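Side-chain contacts in kinetochore-associated protein NSL1 homolog (Homo sapiens, PDB 5LSI), which forms part of the MIS12 complex, which is required for kinetochore formation and for normal chromosome alignment and segregation during mitosis: residues B[50-53]-B[54-58]; B[69-72]-B[73-76]. All blocks are in the same frame, centred on the assembly; numbering follows the deposited sequence.

Contact 1. Residues B[50-53]-B[54-58]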
ATOM      1  N   LEU B  50     -10.704 -10.403  -7.005  1.00 29.73           N
ATOM      2  CA  LEU B  50      -9.641 -10.453  -6.009  1.00 28.00           C
ATOM      3  C   LEU B  50      -8.268 -10.355  -6.661  1.00 29.74           C
ATOM      4  O   LEU B  50      -7.375  -9.682  -6.135  1.00 28.14           O
ATOM      5  CB  LEU B  50      -9.750 -11.730  -5.175  1.00 34.01           C
ATOM      6  CG  LEU B  50     -10.815 -11.732  -4.075  1.00 36.55           C
ATOM      7  CD1 LEU B  50     -10.723 -12.999  -3.238  1.00 38.42           C
ATOM      8  CD2 LEU B  50     -10.677 -10.496  -3.196  1.00 36.51           C
ATOM      9  N   ARG B  51      -8.071 -11.034  -7.795  1.00 28.51           N
ATOM     10  CA  ARG B  51      -6.833 -10.849  -8.545  1.00 28.94           C
ATOM     11  C   ARG B  51      -6.655  -9.391  -8.945  1.00 26.78           C
ATOM     12  O   ARG B  51      -5.557  -8.833  -8.824  1.00 27.45           O
ATOM     13  CB  ARG B  51      -6.818 -11.747  -9.782  1.00 30.50           C
ATOM     14  CG  ARG B  51      -6.624 -13.233  -9.488  1.00 32.12           C
ATOM     15  CD  ARG B  51      -6.258 -14.007 -10.754  1.00 36.77           C
ATOM     16  NE  ARG B  51      -7.274 -13.886 -11.796  1.00 30.43           N
ATOM     17  CZ  ARG B  51      -8.296 -14.722 -11.945  1.00 34.30           C
ATOM     18  NH1 ARG B  51      -8.439 -15.750 -11.119  1.00 36.77           N
ATOM     19  NH2 ARG B  51      -9.173 -14.530 -12.920  1.00 33.40           N
ATOM     20  N   ASP B  52      -7.730  -8.758  -9.415  1.00 28.45           N
ATOM     21  CA  ASP B  52      -7.661  -7.354  -9.811  1.00 27.44           C
ATOM     22  C   ASP B  52      -7.338  -6.466  -8.614  1.00 25.86           C
ATOM     23  O   ASP B  52      -6.461  -5.596  -8.691  1.00 27.41           O
ATOM     24  CB  ASP B  52      -8.983  -6.939 -10.461  1.00 30.34           C
ATOM     25  CG  ASP B  52      -9.003  -5.481 -10.866  1.00 36.72           C
ATOM     26  OD1 ASP B  52      -7.940  -4.949 -11.252  1.00 42.20           O
ATOM     27  OD2 ASP B  52     -10.086  -4.862 -10.794  1.00 41.79           O
ATOM     28  N   ALA B  53      -8.030  -6.685  -7.491  1.00 25.23           N
ATOM     29  CA  ALA B  53      -7.799  -5.869  -6.300  1.00 23.84           C
ATOM     30  C   ALA B  53      -6.387  -6.052  -5.759  1.00 25.37           C
ATOM     31  O   ALA B  53      -5.744  -5.084  -5.341  1.00 26.73           O
ATOM     32  CB  ALA B  53      -8.829  -6.205  -5.221  1.00 24.96           C
ATOM     33  N   GLN B  54      -5.892  -7.292  -5.746  1.00 25.59           N
ATOM     34  CA  GLN B  54      -4.532  -7.546  -5.282  1.00 24.93           C
ATOM     35  C   GLN B  54      -3.508  -6.828  -6.154  1.00 23.67           C
ATOM     36  O   GLN B  54      -2.570  -6.200  -5.647  1.00 25.04           O
ATOM     37  CB  GLN B  54      -4.262  -9.052  -5.272  1.00 26.64           C
ATOM     38  CG  GLN B  54      -3.013  -9.439  -4.522  1.00 32.42           C
ATOM     39  CD  GLN B  54      -3.246  -9.490  -3.029  1.00 42.65           C
ATOM     40  OE1 GLN B  54      -2.908  -8.553  -2.306  1.00 40.59           O
ATOM     41  NE2 GLN B  54      -3.832 -10.588  -2.557  1.00 36.64           N
ATOM     42  N   TRP B  55      -3.678  -6.917  -7.477  1.00 22.93           N
ATOM     43  CA  TRP B  55      -2.744  -6.297  -8.413  1.00 24.54           C
ATOM     44  C   TRP B  55      -2.823  -4.775  -8.347  1.00 24.19           C
ATOM     45  O   TRP B  55      -1.801  -4.088  -8.455  1.00 23.89           O
ATOM     46  CB  TRP B  55      -3.028  -6.807  -9.828  1.00 27.67           C
ATOM     47  CG  TRP B  55      -2.286  -6.090 -10.906  1.00 32.62           C
ATOM     48  CD1 TRP B  55      -0.928  -5.941 -11.018  1.00 39.81           C
ATOM     49  CD2 TRP B  55      -2.856  -5.423 -12.035  1.00 38.26           C
ATOM     50  NE1 TRP B  55      -0.625  -5.214 -12.154  1.00 42.56           N
ATOM     51  CE2 TRP B  55      -1.793  -4.884 -12.793  1.00 39.39           C
ATOM     52  CE3 TRP B  55      -4.165  -5.228 -12.481  1.00 43.77           C
ATOM     53  CZ2 TRP B  55      -2.005  -4.163 -13.971  1.00 49.87           C
ATOM     54  CZ3 TRP B  55      -4.375  -4.513 -13.650  1.00 47.21           C
ATOM     55  CH2 TRP B  55      -3.302  -3.990 -14.383  1.00 52.35           C
ATOM     56  N   THR B  56      -4.028  -4.227  -8.172  1.00 23.72           N
ATOM     57  CA  THR B  56      -4.168  -2.790  -7.959  1.00 25.03           C
ATOM     58  C   THR B  56      -3.484  -2.367  -6.668  1.00 24.30           C
ATOM     59  O   THR B  56      -2.800  -1.338  -6.627  1.00 21.36           O
ATOM     60  CB  THR B  56      -5.648  -2.406  -7.926  1.00 27.25           C
ATOM     61  OG1 THR B  56      -6.258  -2.742  -9.179  1.00 26.94           O
ATOM     62  CG2 THR B  56      -5.807  -0.922  -7.671  1.00 28.55           C
ATOM     63  N   PHE B  57      -3.651  -3.156  -5.606  1.00 23.34           N
ATOM     64  CA  PHE B  57      -3.023  -2.836  -4.328  1.00 23.17           C
ATOM     65  C   PHE B  57      -1.504  -2.829  -4.451  1.00 25.32           C
ATOM     66  O   PHE B  57      -0.839  -1.870  -4.043  1.00 26.24           O
ATOM     67  CB  PHE B  57      -3.478  -3.833  -3.261  1.00 22.71           C
ATOM     68  CG  PHE B  57      -2.716  -3.734  -1.970  1.00 25.23           C
ATOM     69  CD1 PHE B  57      -2.887  -2.649  -1.128  1.00 21.34           C
ATOM     70  CD2 PHE B  57      -1.833  -4.737  -1.593  1.00 22.32           C
ATOM     71  CE1 PHE B  57      -2.185  -2.557   0.063  1.00 22.43           C
ATOM     72  CE2 PHE B  57      -1.131  -4.656  -0.403  1.00 22.59           C
ATOM     73  CZ  PHE B  57      -1.303  -3.563   0.423  1.00 25.10           C
ATOM     74  N   GLU B  58      -0.936  -3.890  -5.029  1.00 22.67           N
ATOM     75  CA  GLU B  58       0.516  -3.964  -5.158  1.00 25.87           C
ATOM     76  C   GLU B  58       1.050  -2.895  -6.102  1.00 22.71           C
ATOM     77  O   GLU B  58       2.125  -2.332  -5.864  1.00 26.13           O
ATOM     78  CB  GLU B  58       0.928  -5.359  -5.628  1.00 27.06           C
ATOM     79  CG  GLU B  58       0.710  -6.435  -4.580  1.00 26.72           C
ATOM     80  CD  GLU B  58       0.992  -7.832  -5.101  1.00 40.91           C
ATOM     81  OE1 GLU B  58       1.017  -8.018  -6.340  1.00 39.84           O
ATOM     82  OE2 GLU B  58       1.188  -8.744  -4.269  1.00 38.94           O
TER

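Contact 2. Residues B[69-72]-B[73-76]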
ATOM      1  N   GLY B  69      16.451   5.213  -4.971  1.00 46.31           N
ATOM      2  CA  GLY B  69      16.250   6.317  -5.887  1.00 47.92           C
ATOM      3  C   GLY B  69      15.741   5.944  -7.262  1.00 47.69           C
ATOM      4  O   GLY B  69      15.484   6.846  -8.069  1.00 49.01           O
ATOM      5  N   GLN B  70      15.583   4.659  -7.557  1.00 43.91           N
ATOM      6  CA  GLN B  70      15.135   4.190  -8.859  1.00 45.69           C
ATOM      7  C   GLN B  70      13.688   3.722  -8.789  1.00 46.15           C
ATOM      8  O   GLN B  70      13.162   3.406  -7.719  1.00 43.68           O
ATOM      9  CB  GLN B  70      16.013   3.040  -9.361  1.00 51.55           C
ATOM     10  CG  GLN B  70      17.505   3.247  -9.170  1.00 52.98           C
ATOM     11  CD  GLN B  70      18.315   2.055  -9.646  1.00 60.41           C
ATOM     12  OE1 GLN B  70      17.853   1.266 -10.472  1.00 61.60           O
ATOM     13  NE2 GLN B  70      19.524   1.908  -9.117  1.00 57.21           N
ATOM     14  N   ALA B  71      13.051   3.664  -9.954  1.00 45.63           N
ATOM     15  CA  ALA B  71      11.716   3.101 -10.039  1.00 45.59           C
ATOM     16  C   ALA B  71      11.750   1.607  -9.726  1.00 48.17           C
ATOM     17  O   ALA B  71      12.780   0.939  -9.848  1.00 47.27           O
ATOM     18  CB  ALA B  71      11.117   3.336 -11.424  1.00 44.38           C
ATOM     19  N   TRP B  72      10.592   1.086  -9.317  1.00 42.69           N
ATOM     20  CA  TRP B  72      10.504  -0.307  -8.885  1.00 42.74           C
ATOM     21  C   TRP B  72      10.888  -1.264 -10.008  1.00 47.93           C
ATOM     22  O   TRP B  72      11.727  -2.152  -9.823  1.00 45.21           O
ATOM     23  CB  TRP B  72       9.088  -0.598  -8.387  1.00 37.27           C
ATOM     24  CG  TRP B  72       8.801  -2.045  -8.106  1.00 34.97           C
ATOM     25  CD1 TRP B  72       8.408  -2.996  -9.005  1.00 37.38           C
ATOM     26  CD2 TRP B  72       8.850  -2.695  -6.832  1.00 32.69           C
ATOM     27  NE1 TRP B  72       8.224  -4.201  -8.369  1.00 37.97           N
ATOM     28  CE2 TRP B  72       8.487  -4.041  -7.034  1.00 34.83           C
ATOM     29  CE3 TRP B  72       9.169  -2.271  -5.541  1.00 33.64           C
ATOM     30  CZ2 TRP B  72       8.438  -4.962  -5.996  1.00 33.67           C
ATOM     31  CZ3 TRP B  72       9.119  -3.189  -4.512  1.00 35.45           C
ATOM     32  CH2 TRP B  72       8.757  -4.519  -4.745  1.00 30.87           C
ATOM     33  N   GLN B  73      10.277  -1.098 -11.183  1.00 45.33           N
ATOM     34  CA  GLN B  73      10.479  -2.044 -12.273  1.00 49.35           C
ATOM     35  C   GLN B  73      11.897  -2.008 -12.828  1.00 52.80           C
ATOM     36  O   GLN B  73      12.315  -2.971 -13.480  1.00 60.45           O
ATOM     37  CB  GLN B  73       9.478  -1.772 -13.397  1.00 49.94           C
ATOM     38  CG  GLN B  73       9.529  -0.354 -13.960  1.00 56.78           C
ATOM     39  CD  GLN B  73       8.737   0.645 -13.132  1.00 57.80           C
ATOM     40  OE1 GLN B  73       8.489   0.433 -11.944  1.00 53.37           O
ATOM     41  NE2 GLN B  73       8.334   1.744 -13.761  1.00 61.93           N
ATOM     42  N   GLU B  74      12.644  -0.935 -12.584  1.00 52.77           N
ATOM     43  CA  GLU B  74      13.997  -0.807 -13.105  1.00 56.20           C
ATOM     44  C   GLU B  74      15.068  -1.112 -12.066  1.00 58.70           C
ATOM     45  O   GLU B  74      16.258  -0.998 -12.374  1.00 66.03           O
ATOM     46  CB  GLU B  74      14.212   0.600 -13.673  1.00 54.54           C
ATOM     47  CG  GLU B  74      14.309   1.696 -12.627  1.00 56.47           C
ATOM     48  CD  GLU B  74      14.487   3.072 -13.246  1.00 65.17           C
ATOM     49  OE1 GLU B  74      14.068   4.071 -12.620  1.00 67.00           O
ATOM     50  OE2 GLU B  74      15.042   3.156 -14.363  1.00 71.21           O
ATOM     51  N   ALA B  75      14.683  -1.499 -10.855  1.00 56.88           N
ATOM     52  CA  ALA B  75      15.624  -1.814  -9.790  1.00 58.42           C
ATOM     53  C   ALA B  75      15.632  -3.318  -9.527  1.00 61.19           C
ATOM     54  O   ALA B  75      14.921  -4.096 -10.170  1.00 59.91           O
ATOM     55  CB  ALA B  75      15.280  -1.032  -8.521  1.00 53.01           C
ATOM     56  N   SER B  76      16.450  -3.725  -8.563  1.00 61.17           N
ATOM     57  CA  SER B  76      16.603  -5.138  -8.243  1.00 63.30           C
ATOM     58  C   SER B  76      16.697  -5.361  -6.736  1.00 63.10           C
ATOM     59  O   SER B  76      17.505  -4.729  -6.056  1.00 65.19           O
ATOM     60  CB  SER B  76      17.840  -5.708  -8.939  1.00 67.48           C
ATOM     61  OG  SER B  76      17.820  -5.416 -10.327  1.00 69.12           O
TER

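Contact 1. Residues B[50-53]-B[54-58]
Thr56 folds its hydroxyl back onto the carbonyl of Asp52, one helical turn earlier, and so gives that oxygen two donors. Thr56 N reaches Asp52 O at 2.8 Å in the ordinary helical bond, while Thr56 OG1 donates to Asp52 O at 2.9 Å from above the carbonyl plane, 41° out of it. The torsion behind this sets OG1 beside its own backbone N (chi1 -61°), from where a beta-branched hydroxyl residue can satisfy itself inside a helix. An alanine here would probably leave Asp52 O with one donor fewer, the backbone amide one turn on alone remaining in this stretch. Around this pair the helix is closely wound: Phe57 N bonds to Ala53 O at 2.9 Å, and the methyl of Ala53, on a buried face, is small enough to suit close packing there. The other flank is looser. Asp52 OD1 comes to the edge of the Trp55 indole, near the ring plane, 4.0 Å from Trp55 CE3, with the two flat groups turned 45° apart; Arg51 and Trp55, both exposed, suit this solvent side. Ala53 and Phe57, both buried, face helix 20-35, Ala53 touching Val34 and Phe57 touching Cys30, with Gln54 NE2 making a weak hydrogen bond to Gly31 O, so that this part of helix 46-62 forms one side of the pairing between the two helices.

Contact 2. Residues B[69-72]-B[73-76]
This is a local turn contact at the surface, in which Ala71 and Glu74 meet across a reversal of the chain just after strand 65-67, at the C-terminal end of the construct. The bend itself is a type I beta turn from Trp72 to Ala75, closed by Ala75 N bonding to Trp72 O at 3.2 Å. That bond is nearly straight at the hydrogen, 164°, although the donor stands well above the carbonyl plane. Glu74 adds a side-chain clasp: Glu74 OE1 accepts a bond from Ala71 N at 2.9 Å through the anti lone pair, the one turned away from OE2. With CG held between the backbone N and the carbonyl carbon (chi1 72°) and the chain extended beyond it, the carboxylate reaches back beside the chain that enters the turn, to Ala71. In return, Glu74 N makes a weak bond to Ala71 O at 3.3 Å, so main chain and side chain of one residue both hold Ala71. A glutamate suits the place because its chain is long enough to bring OE1 to Ala71 N, and the position is exposed, so the charge need not be buried. The methyl of Ala71 is small enough to sit beside the carboxylate, its CB 3.3 Å from Glu74 OE1. The Trp72 indole packs on Ile65 and Ile67 of strand 65-67 and on Val23 and Thr24 of helix 20-35, and makes a cation-pi contact with Lys20, whose NZ also bonds to Trp72 O and Ala75 O. The arrangement is that of a type I beta turn reinforced by a side-chain to main-chain bond and anchored by its first residue.

Overall arrangement
Both contacts belong to an N-terminal segment of NSL1, whose role in the MIS12 complex is that of the whole protein. Contact 1 and contact 2 follow one another along the chain, the first within helix 46-62 and the second in the loop beyond strand 65-67. Their centres lie about 20 Å apart and their nearest atoms about 7 Å apart, so they do not touch. What they share is helix 20-35: the helical segment 50-58 packs against its later part, whereas the loop at 69-76 is fastened near its start, at Lys20. Contact 1 also lies beside the partner chain, which packs on Thr56 and Phe57, while no other chain of the assembly reaches contact 2.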